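Local atomic coordinates of 361aa long hypothetical D-aminopeptidase (PDB entry 2DRH), a protein that is of unknown function but probably acts as an aminopeptidase of the S58 (DmpA) type. Residues A71-G76 with Q85-G90; I240-A245 with V264-T269; G252-R257 with S306-L311; N256-R261 with K313-A318. All blocks are in the same frame, centred on the assembly; numbering follows the deposited sequence.

Contact 1 of 4, residues A71-G76 with Q85-G90; sequences AFVMNG and QLWELG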
# COMPACT_ATOMS: atom_id res chain seq x y z
N ALA A 71 -5.60 -10.17 1.18
CA ALA A 71 -4.88 -10.56 -0.03
C ALA A 71 -3.55 -9.83 -0.16
O ALA A 71 -3.36 -8.75 0.38
CB ALA A 71 -5.74 -10.30 -1.24
N PHE A 72 -2.63 -10.46 -0.89
CA PHE A 72 -1.31 -9.89 -1.12
C PHE A 72 -0.83 -10.12 -2.55
O PHE A 72 -0.85 -11.24 -3.05
CB PHE A 72 -0.29 -10.49 -0.16
CG PHE A 72 1.13 -10.08 -0.45
CD1 PHE A 72 1.52 -8.74 -0.34
CD2 PHE A 72 2.08 -11.02 -0.85
CE1 PHE A 72 2.83 -8.36 -0.61
CE2 PHE A 72 3.39 -10.65 -1.13
CZ PHE A 72 3.76 -9.32 -1.01
N VAL A 73 -0.40 -9.05 -3.20
CA VAL A 73 0.11 -9.17 -4.55
C VAL A 73 1.63 -9.20 -4.42
O VAL A 73 2.23 -8.21 -4.04
CB VAL A 73 -0.28 -7.96 -5.42
CG1 VAL A 73 0.28 -8.13 -6.83
CG2 VAL A 73 -1.80 -7.83 -5.47
N MET A 74 2.23 -10.36 -4.69
CA MET A 74 3.69 -10.47 -4.62
C MET A 74 4.24 -9.82 -5.89
O MET A 74 5.16 -9.01 -5.84
CB MET A 74 4.12 -11.94 -4.55
CG MET A 74 5.64 -12.13 -4.65
SD MET A 74 6.59 -11.30 -3.35
CE MET A 74 8.08 -12.24 -3.40
N ASN A 75 3.67 -10.18 -7.03
CA ASN A 75 4.06 -9.59 -8.31
C ASN A 75 2.80 -9.37 -9.12
O ASN A 75 2.10 -10.33 -9.48
CB ASN A 75 5.04 -10.48 -9.07
CG ASN A 75 5.62 -9.78 -10.31
OD1 ASN A 75 6.03 -8.63 -10.24
ND2 ASN A 75 5.65 -10.49 -11.43
N GLY A 76 2.50 -8.10 -9.38
CA GLY A 76 1.31 -7.72 -10.12
C GLY A 76 1.25 -7.88 -11.63
O GLY A 76 0.52 -7.15 -12.29
N GLN A 85 -11.98 -3.87 -3.66
CA GLN A 85 -13.01 -3.83 -2.64
C GLN A 85 -12.70 -4.83 -1.53
O GLN A 85 -13.06 -4.61 -0.38
CB GLN A 85 -14.40 -4.12 -3.24
CG GLN A 85 -15.56 -3.88 -2.24
CD GLN A 85 -16.91 -3.79 -2.91
OE1 GLN A 85 -17.10 -3.03 -3.87
NE2 GLN A 85 -17.88 -4.57 -2.41
N LEU A 86 -12.03 -5.92 -1.87
CA LEU A 86 -11.68 -6.91 -0.86
C LEU A 86 -10.85 -6.19 0.21
O LEU A 86 -11.10 -6.32 1.42
CB LEU A 86 -10.89 -8.06 -1.49
CG LEU A 86 -10.66 -9.31 -0.62
CD1 LEU A 86 -10.36 -10.51 -1.50
CD2 LEU A 86 -9.52 -9.06 0.37
N TRP A 87 -9.87 -5.41 -0.26
CA TRP A 87 -9.00 -4.67 0.65
C TRP A 87 -9.71 -3.55 1.40
O TRP A 87 -9.45 -3.34 2.59
CB TRP A 87 -7.81 -4.06 -0.11
CG TRP A 87 -6.74 -5.06 -0.47
CD1 TRP A 87 -6.24 -6.04 0.33
CD2 TRP A 87 -5.98 -5.10 -1.69
NE1 TRP A 87 -5.22 -6.70 -0.31
CE2 TRP A 87 -5.04 -6.14 -1.55
CE3 TRP A 87 -6.01 -4.36 -2.88
CZ2 TRP A 87 -4.12 -6.46 -2.57
CZ3 TRP A 87 -5.10 -4.69 -3.89
CH2 TRP A 87 -4.17 -5.72 -3.72
N GLU A 88 -10.59 -2.83 0.71
CA GLU A 88 -11.31 -1.72 1.33
C GLU A 88 -12.31 -2.15 2.40
O GLU A 88 -12.34 -1.58 3.49
CB GLU A 88 -12.04 -0.91 0.25
CG GLU A 88 -12.67 0.38 0.78
CD GLU A 88 -11.64 1.47 1.07
OE1 GLU A 88 -10.91 1.85 0.12
OE2 GLU A 88 -11.56 1.95 2.23
N LEU A 89 -13.13 -3.16 2.08
CA LEU A 89 -14.15 -3.63 3.01
C LEU A 89 -13.72 -4.82 3.84
O LEU A 89 -14.35 -5.14 4.85
CB LEU A 89 -15.43 -4.00 2.25
CG LEU A 89 -16.14 -2.91 1.47
CD1 LEU A 89 -17.35 -3.50 0.77
CD2 LEU A 89 -16.59 -1.80 2.42
N GLY A 90 -12.64 -5.48 3.42
CA GLY A 90 -12.14 -6.64 4.13
C GLY A 90 -12.99 -7.88 3.96
O GLY A 90 -12.92 -8.80 4.77
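In the large mixed sheet of this S58-family fold, A71 and V73 near the end of strand 65-73 meet L86 and W87 of the short helix 83-89, which the chain forms soon after leaving that strand. The local axes pass 9.8 Å apart, and the helix runs at 132° to the strand. The indole of W87 bridges this distance edge-on. Its CG stands anti to the carbonyl carbon (chi1 -76°), which carries the ring from the helix to the strand. There NE1 gives a nearly straight hydrogen bond of 2.9 Å to A71 O. The oxygen lies in the ring plane, whereas the donor stands well above the carbonyl plane. The same edge continues to V73, whose CG2 sits 3.6 Å from W87 CH2, the two side chains crossing at about a right angle. A71 CB points at the helix and lies out of the indole plane, off its N-H edge, 3.8 Å from W87 NE1; alanine suits so close an approach of ring and backbone. L86 adds CD2, 4.3 Å from A71 CB. A phenylalanine in place of W87 would lack the ring N-H and would probably leave A71 O without this donor and V73 CG2 with less to pack against. N256 of helix 252-268 lies beside W87 and accepts a hydrogen bond from A71 N. Both polar backbone atoms of the buried A71 are therefore met by side chains, its oxygen by one helix and its nitrogen by another, so the strand is held here by directed polar bonds as well as by apolar packing.

Contact 2 of 4, residues I240-A245 with V264-T269; sequences IIMIIA and VGLART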
# COMPACT_ATOMS: atom_id res chain seq x y z
N ILE A 240 1.03 -17.57 -10.70
CA ILE A 240 0.43 -18.47 -9.70
C ILE A 240 -0.54 -17.77 -8.76
O ILE A 240 -0.30 -16.66 -8.29
CB ILE A 240 1.51 -19.20 -8.85
CG1 ILE A 240 0.82 -20.02 -7.75
CG2 ILE A 240 2.49 -18.20 -8.26
CD1 ILE A 240 1.75 -20.82 -6.87
N ILE A 241 -1.66 -18.44 -8.49
CA ILE A 241 -2.67 -17.90 -7.59
C ILE A 241 -2.74 -18.82 -6.39
O ILE A 241 -2.82 -20.04 -6.55
CB ILE A 241 -4.06 -17.85 -8.27
CG1 ILE A 241 -4.00 -17.01 -9.56
CG2 ILE A 241 -5.09 -17.28 -7.29
CD1 ILE A 241 -3.55 -15.56 -9.35
N MET A 242 -2.69 -18.24 -5.20
CA MET A 242 -2.75 -19.04 -3.98
C MET A 242 -3.99 -18.64 -3.20
O MET A 242 -4.17 -17.48 -2.86
CB MET A 242 -1.49 -18.83 -3.15
CG MET A 242 -0.25 -19.47 -3.77
SD MET A 242 1.28 -18.55 -3.51
CE MET A 242 1.09 -17.31 -4.80
N ILE A 243 -4.86 -19.61 -2.95
CA ILE A 243 -6.08 -19.35 -2.20
C ILE A 243 -5.96 -20.01 -0.84
O ILE A 243 -5.82 -21.23 -0.74
CB ILE A 243 -7.32 -19.91 -2.94
CG1 ILE A 243 -7.40 -19.32 -4.35
CG2 ILE A 243 -8.59 -19.58 -2.15
CD1 ILE A 243 -7.53 -17.81 -4.38
N ILE A 244 -6.01 -19.20 0.20
CA ILE A 244 -5.90 -19.71 1.56
C ILE A 244 -7.22 -19.61 2.30
O ILE A 244 -7.92 -18.60 2.23
CB ILE A 244 -4.85 -18.92 2.37
CG1 ILE A 244 -3.57 -18.72 1.54
CG2 ILE A 244 -4.54 -19.66 3.66
CD1 ILE A 244 -2.95 -19.99 1.04
N ALA A 245 -7.56 -20.68 3.01
CA ALA A 245 -8.79 -20.72 3.80
C ALA A 245 -8.44 -21.21 5.20
O ALA A 245 -7.54 -22.03 5.37
CB ALA A 245 -9.81 -21.65 3.15
N VAL A 264 6.01 -17.48 1.37
CA VAL A 264 7.12 -18.23 1.95
C VAL A 264 7.11 -19.64 1.34
O VAL A 264 8.16 -20.17 0.97
CB VAL A 264 6.99 -18.33 3.48
CG1 VAL A 264 8.14 -19.15 4.04
CG2 VAL A 264 7.02 -16.93 4.09
N GLY A 265 5.93 -20.23 1.22
CA GLY A 265 5.81 -21.56 0.64
C GLY A 265 6.20 -21.54 -0.83
O GLY A 265 6.88 -22.45 -1.31
N LEU A 266 5.77 -20.51 -1.55
CA LEU A 266 6.08 -20.38 -2.97
C LEU A 266 7.60 -20.35 -3.17
O LEU A 266 8.14 -21.12 -3.95
CB LEU A 266 5.46 -19.09 -3.52
CG LEU A 266 5.81 -18.60 -4.93
CD1 LEU A 266 5.49 -19.68 -5.94
CD2 LEU A 266 5.03 -17.32 -5.25
N ALA A 267 8.27 -19.47 -2.44
CA ALA A 267 9.73 -19.32 -2.53
C ALA A 267 10.49 -20.62 -2.28
O ALA A 267 11.51 -20.89 -2.92
CB ALA A 267 10.19 -18.26 -1.56
N ARG A 268 9.99 -21.41 -1.33
CA ARG A 268 10.61 -22.67 -0.95
C ARG A 268 10.56 -23.76 -2.02
O ARG A 268 11.34 -24.70 -1.96
CB ARG A 268 10.02 -23.16 0.38
CG ARG A 268 10.49 -22.33 1.58
CD ARG A 268 9.84 -22.76 2.90
NE ARG A 268 10.25 -24.10 3.34
CZ ARG A 268 11.35 -24.37 4.03
NH1 ARG A 268 12.19 -23.39 4.37
NH2 ARG A 268 11.62 -25.62 4.38
N THR A 269 9.65 -23.65 -2.99
CA THR A 269 9.58 -24.63 -4.06
C THR A 269 10.38 -24.14 -5.27
O THR A 269 10.45 -24.82 -6.29
CB THR A 269 8.13 -24.90 -4.53
OG1 THR A 269 7.59 -23.72 -5.12
CG2 THR A 269 7.25 -25.34 -3.36
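L266 packs on I240 and M242 within a beta-alpha-beta unit: strand 240-246 leads into helix 252-268, and the chain returns as strand 278-285, parallel to the first. The contact joins the last turns of the helix to the start of the strand it covers. Across the two segments the contact is purely apolar packing. L266 reaches down from the helix with CG anti to the backbone N (chi1 171°), and its two methyls divide the work. CD1 meets I240 CD1 at 4.0 Å, the two side chains lying alongside one another and pointing opposite ways. CD2 lies 4.0 Å from M242 CE and also touches I240 CG2, so the fork of the leucine rests on both residues. M242 turns its end toward the leucine by bends at chi2 and chi3 (145° and -80°), and the two chains cross at about a right angle. I240 and M242 are alternate residues and so present the same face of the strand, where branched and flexible apolar chains can fill the gap beneath a helix. An alanine instead of L266 would remove both methyls and would probably open a gap over I240 and M242. F209, from a loop, touches I240, L266 and T269 and extends the apolar cluster. The polar interactions belong to the helix end. R268 forms a salt bridge with E320 of helix 309-328, tying the two helices together. At the C-terminal turn, L266 O receives two donors of T269, the hydroxyl OG1 at 2.9 Å and the backbone N at 3.1 Å.

Contact 3 of 4, residues G252-R257 with S306-L311; sequences GRQLNR and SVISPL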
# COMPACT_ATOMS: atom_id res chain seq x y z
N GLY A 252 -9.73 -8.52 8.95
CA GLY A 252 -9.23 -8.30 7.61
C GLY A 252 -7.72 -8.08 7.61
O GLY A 252 -6.99 -8.70 6.85
N ARG A 253 -7.26 -7.19 8.49
CA ARG A 253 -5.84 -6.89 8.59
C ARG A 253 -5.01 -8.14 8.78
O ARG A 253 -3.98 -8.33 8.12
CB ARG A 253 -5.58 -5.93 9.76
CG ARG A 253 -4.10 -5.66 10.03
CD ARG A 253 -3.94 -4.84 11.29
NE ARG A 253 -4.62 -5.50 12.40
CZ ARG A 253 -4.14 -6.57 13.04
NH1 ARG A 253 -2.98 -7.09 12.67
NH2 ARG A 253 -4.83 -7.11 14.03
N GLN A 254 -5.46 -9.01 9.69
CA GLN A 254 -4.77 -10.25 9.98
C GLN A 254 -4.77 -11.19 8.78
O GLN A 254 -3.82 -11.94 8.58
CB GLN A 254 -5.42 -10.95 11.18
CG GLN A 254 -5.25 -10.19 12.48
CD GLN A 254 -5.85 -10.91 13.67
OE1 GLN A 254 -7.06 -11.15 13.72
NE2 GLN A 254 -5.01 -11.26 14.64
N LEU A 255 -5.84 -11.16 8.00
CA LEU A 255 -5.92 -12.02 6.83
C LEU A 255 -4.97 -11.52 5.73
O LEU A 255 -4.53 -12.30 4.89
CB LEU A 255 -7.38 -12.11 6.35
CG LEU A 255 -8.25 -12.95 7.32
CD1 LEU A 255 -9.73 -12.69 7.11
CD2 LEU A 255 -7.93 -14.43 7.12
N ASN A 256 -4.64 -10.23 5.74
CA ASN A 256 -3.69 -9.71 4.76
C ASN A 256 -2.33 -10.27 5.15
O ASN A 256 -1.51 -10.61 4.30
CB ASN A 256 -3.63 -8.18 4.78
CG ASN A 256 -4.72 -7.54 3.95
OD1 ASN A 256 -5.11 -8.07 2.91
ND2 ASN A 256 -5.21 -6.39 4.39
N ARG A 257 -2.09 -10.38 6.46
CA ARG A 257 -0.83 -10.91 6.96
C ARG A 257 -0.71 -12.38 6.53
O ARG A 257 0.34 -12.81 6.04
CB ARG A 257 -0.75 -10.81 8.49
CG ARG A 257 -0.96 -9.40 9.04
CD ARG A 257 -0.76 -9.36 10.56
NE ARG A 257 0.66 -9.38 10.94
CZ ARG A 257 1.11 -9.74 12.15
NH1 ARG A 257 0.25 -10.11 13.09
NH2 ARG A 257 2.41 -9.70 12.41
N SER A 306 -0.37 -11.94 18.83
CA SER A 306 0.73 -12.60 19.54
C SER A 306 0.65 -14.12 19.53
O SER A 306 1.64 -14.80 19.84
CB SER A 306 0.79 -12.11 20.99
OG SER A 306 -0.33 -12.60 21.72
N VAL A 307 -0.50 -14.68 19.18
CA VAL A 307 -0.62 -16.14 19.17
C VAL A 307 -0.85 -16.78 17.80
O VAL A 307 -1.12 -17.98 17.72
CB VAL A 307 -1.77 -16.62 20.11
CG1 VAL A 307 -1.62 -15.98 21.48
CG2 VAL A 307 -3.11 -16.29 19.50
N ILE A 308 -0.71 -16.01 16.72
CA ILE A 308 -0.97 -16.58 15.40
C ILE A 308 0.20 -17.02 14.53
O ILE A 308 -0.01 -17.35 13.36
CB ILE A 308 -1.86 -15.64 14.58
CG1 ILE A 308 -1.13 -14.32 14.31
CG2 ILE A 308 -3.17 -15.38 15.32
CD1 ILE A 308 -1.99 -13.29 13.59
N SER A 309 1.41 -17.04 15.06
CA SER A 309 2.56 -17.45 14.26
C SER A 309 2.39 -18.87 13.70
O SER A 309 2.82 -19.16 12.58
CB SER A 309 3.85 -17.33 15.07
OG SER A 309 4.13 -15.97 15.36
N PRO A 310 1.75 -19.77 14.48
CA PRO A 310 1.54 -21.13 13.99
C PRO A 310 0.74 -21.10 12.69
O PRO A 310 0.98 -21.90 11.78
CB PRO A 310 0.78 -21.79 15.13
CG PRO A 310 1.37 -21.14 16.32
CD PRO A 310 1.39 -19.68 15.91
N LEU A 311 -0.22 -20.19 12.59
CA LEU A 311 -1.03 -20.09 11.38
C LEU A 311 -0.16 -19.57 10.21
O LEU A 311 -0.38 -19.96 9.06
CB LEU A 311 -2.24 -19.17 11.61
CG LEU A 311 -3.26 -19.63 12.67
CD1 LEU A 311 -4.20 -18.49 13.00
CD2 LEU A 311 -4.04 -20.83 12.17
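I308 places CG1 between its backbone N and carbonyl carbon (chi1 64°) and keeps CD1 extended beyond it (chi2 -175°), so that one methyl reaches helix 252-268 between Q254 and R257. Both helix residues set CG anti to the carbonyl carbon, and being three apart they project from the same side of the helix. Q254, extended beyond CG, brings its amide NE2 to 3.8 Å from I308 CD1. R257, bent at chi3 (77°), comes across the isoleucine at about a right angle, with NH1 3.9 Å from the same CD1. These are van der Waals contacts, the methyl lying against polar groups whose bonding is directed to other partners. Q254 NE2 donates to L303 O and to D305 OD1. R257 NH1 forms a salt bridge with D305 and a hydrogen bond with N275 of the third subunit, while its NE pairs with E88 of the fourth. An isoleucine suits this buried spot because it fills space beside long polar chains without competing for their hydrogen bonds. I308 occupies the N-cap position of helix 309-328, and the contact thus joins the starts of two neighbouring helices lying on one side of the large sheet, consistent with the layered alpha-beta sandwich of DmpA-type proteins.

Contact 4 of 4, residues N256-R261 with K313-A318; sequences NRVAKR and KATAEA
T315 and A316 of helix 309-328 pack against V258 and R261 of helix 252-268, a helix pair in the layer beside the large sheet. The short segments run in roughly the same direction, crossing at -41° with axes 8.7 Å apart, and the backbones come nearest at R261 and A316, whose CA atoms are 5.6 Å apart. Small side chains permit this closeness. A316 CB sits 3.6 Å from R261 O, and alanine suits a position this close to the facing backbone. T315 carries the rest of the contact. Its CG2, anti to the backbone N (chi1 -63° for OG1), enters between V258 and R261, 3.7 Å from V258 O and 4.1 Å from R261 CB. Its other branch, OG1, lies 3.7 Å from V258 CG1, the valine and threonine crossing at about a right angle. Both beta-branched residues thus offer short, compact groups to a tight interface.

Further out, other partners direct the long chain of R261. It sends its CB toward T315, but bends at chi2 (-53°) and carries its guanidinium away, where NH2 donates to A273 O of the third subunit, the group forms a cation-pi contact with F312, and Y272 of that subunit packs on R261 and A316. On the inner side, V201 of strand 198-207 touches T315, placing the helix against the sheet. The threonine hydroxyl is itself held by its own helix: T315 OG1 is hydrogen-bonded to L311 O, one turn back, which leaves CG2 as the branch directed at V258 O.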
# COMPACT_ATOMS: atom_id res chain seq x y z
N ASN A 256 -4.64 -10.23 5.74
CA ASN A 256 -3.69 -9.71 4.76
C ASN A 256 -2.33 -10.27 5.15
O ASN A 256 -1.51 -10.61 4.30
CB ASN A 256 -3.63 -8.18 4.78
CG ASN A 256 -4.72 -7.54 3.95
OD1 ASN A 256 -5.11 -8.07 2.91
ND2 ASN A 256 -5.21 -6.39 4.39
N ARG A 257 -2.09 -10.38 6.46
CA ARG A 257 -0.83 -10.91 6.96
C ARG A 257 -0.71 -12.38 6.53
O ARG A 257 0.34 -12.81 6.04
CB ARG A 257 -0.75 -10.81 8.49
CG ARG A 257 -0.96 -9.40 9.04
CD ARG A 257 -0.76 -9.36 10.56
NE ARG A 257 0.66 -9.38 10.94
CZ ARG A 257 1.11 -9.74 12.15
NH1 ARG A 257 0.25 -10.11 13.09
NH2 ARG A 257 2.41 -9.70 12.41
N VAL A 258 -1.78 -13.14 6.72
CA VAL A 258 -1.81 -14.54 6.34
C VAL A 258 -1.51 -14.69 4.85
O VAL A 258 -0.71 -15.53 4.44
CB VAL A 258 -3.20 -15.17 6.66
CG1 VAL A 258 -3.34 -16.52 6.00
CG2 VAL A 258 -3.38 -15.30 8.20
N ALA A 259 -2.15 -13.87 4.02
CA ALA A 259 -1.93 -13.94 2.58
C ALA A 259 -0.44 -13.84 2.24
O ALA A 259 0.06 -14.58 1.39
CB ALA A 259 -2.72 -12.83 1.88
N LYS A 260 0.28 -12.95 2.91
CA LYS A 260 1.71 -12.76 2.68
C LYS A 260 2.56 -13.99 2.98
O LYS A 260 3.61 -14.20 2.36
CB LYS A 260 2.25 -11.61 3.53
CG LYS A 260 1.97 -10.22 3.02
CD LYS A 260 2.77 -9.20 3.83
CE LYS A 260 2.51 -7.77 3.37
NZ LYS A 260 3.29 -6.82 4.19
N ARG A 261 2.12 -14.79 3.95
CA ARG A 261 2.86 -15.97 4.35
C ARG A 261 2.84 -17.06 3.29
O ARG A 261 3.68 -17.97 3.29
CB ARG A 261 2.31 -16.49 5.69
CG ARG A 261 2.44 -15.47 6.82
CD ARG A 261 3.88 -14.98 6.94
NE ARG A 261 4.09 -14.06 8.06
CZ ARG A 261 3.70 -12.80 8.09
NH1 ARG A 261 3.07 -12.26 7.06
NH2 ARG A 261 3.95 -12.06 9.16
N LYS A 313 3.03 -20.20 9.80
CA LYS A 313 3.84 -21.34 9.38
C LYS A 313 3.00 -22.36 8.62
O LYS A 313 3.41 -22.84 7.56
CB LYS A 313 4.50 -22.00 10.60
CG LYS A 313 5.07 -23.39 10.30
CD LYS A 313 5.82 -23.96 11.49
CE LYS A 313 7.09 -23.18 11.74
NZ LYS A 313 7.94 -23.19 10.53
N ALA A 314 1.83 -22.68 9.17
CA ALA A 314 0.92 -23.64 8.55
C ALA A 314 0.54 -23.19 7.13
O ALA A 314 0.38 -24.01 6.24
CB ALA A 314 -0.35 -23.80 9.41
N THR A 315 0.40 -21.89 6.95
CA THR A 315 0.06 -21.33 5.65
C THR A 315 1.19 -21.63 4.67
O THR A 315 0.95 -22.18 3.59
CB THR A 315 -0.14 -19.80 5.73
OG1 THR A 315 -1.24 -19.51 6.60
CG2 THR A 315 -0.43 -19.21 4.34
N ALA A 316 2.41 -21.26 5.04
CA ALA A 316 3.57 -21.50 4.19
C ALA A 316 3.66 -22.98 3.87
O ALA A 316 3.97 -23.36 2.74
CB ALA A 316 4.85 -21.02 4.90
N GLU A 317 3.41 -23.82 4.86
CA GLU A 317 3.47 -25.27 4.65
C GLU A 317 2.43 -25.75 3.66
O GLU A 317 2.75 -26.46 2.70
CB GLU A 317 3.27 -26.01 5.97
CG GLU A 317 4.55 -26.32 6.71
CD GLU A 317 4.29 -26.99 8.05
OE1 GLU A 317 3.48 -27.94 8.10
OE2 GLU A 317 4.89 -26.56 9.05
N ALA A 318 1.17 -25.38 3.89
CA ALA A 318 0.08 -25.78 3.00
C ALA A 318 0.37 -25.36 1.56
O ALA A 318 0.13 -26.12 0.63
CB ALA A 318 -1.22 -25.17 3.48

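From the N terminus, contact 1 closes first, a short loop that brings helix 83-89 back to the strand before it. Contact 2 opens later, at strand 240-246, and closes on the end of helix 252-268. Contacts 3 and 4 start from that helix, inside the span of contact 2, and end on helix 309-328 beyond it, so each crosses contact 2. They lie about 8 Å apart between centres and share N256 and R257. N256 also touches contact 1, while V264 and G265 of contact 2 pack on A316 of contact 4. Helix 252-268 is thus the common element, meeting strand 240-246, helix 309-328 and, through N256, the strand of contact 1; all four contacts border the third subunit.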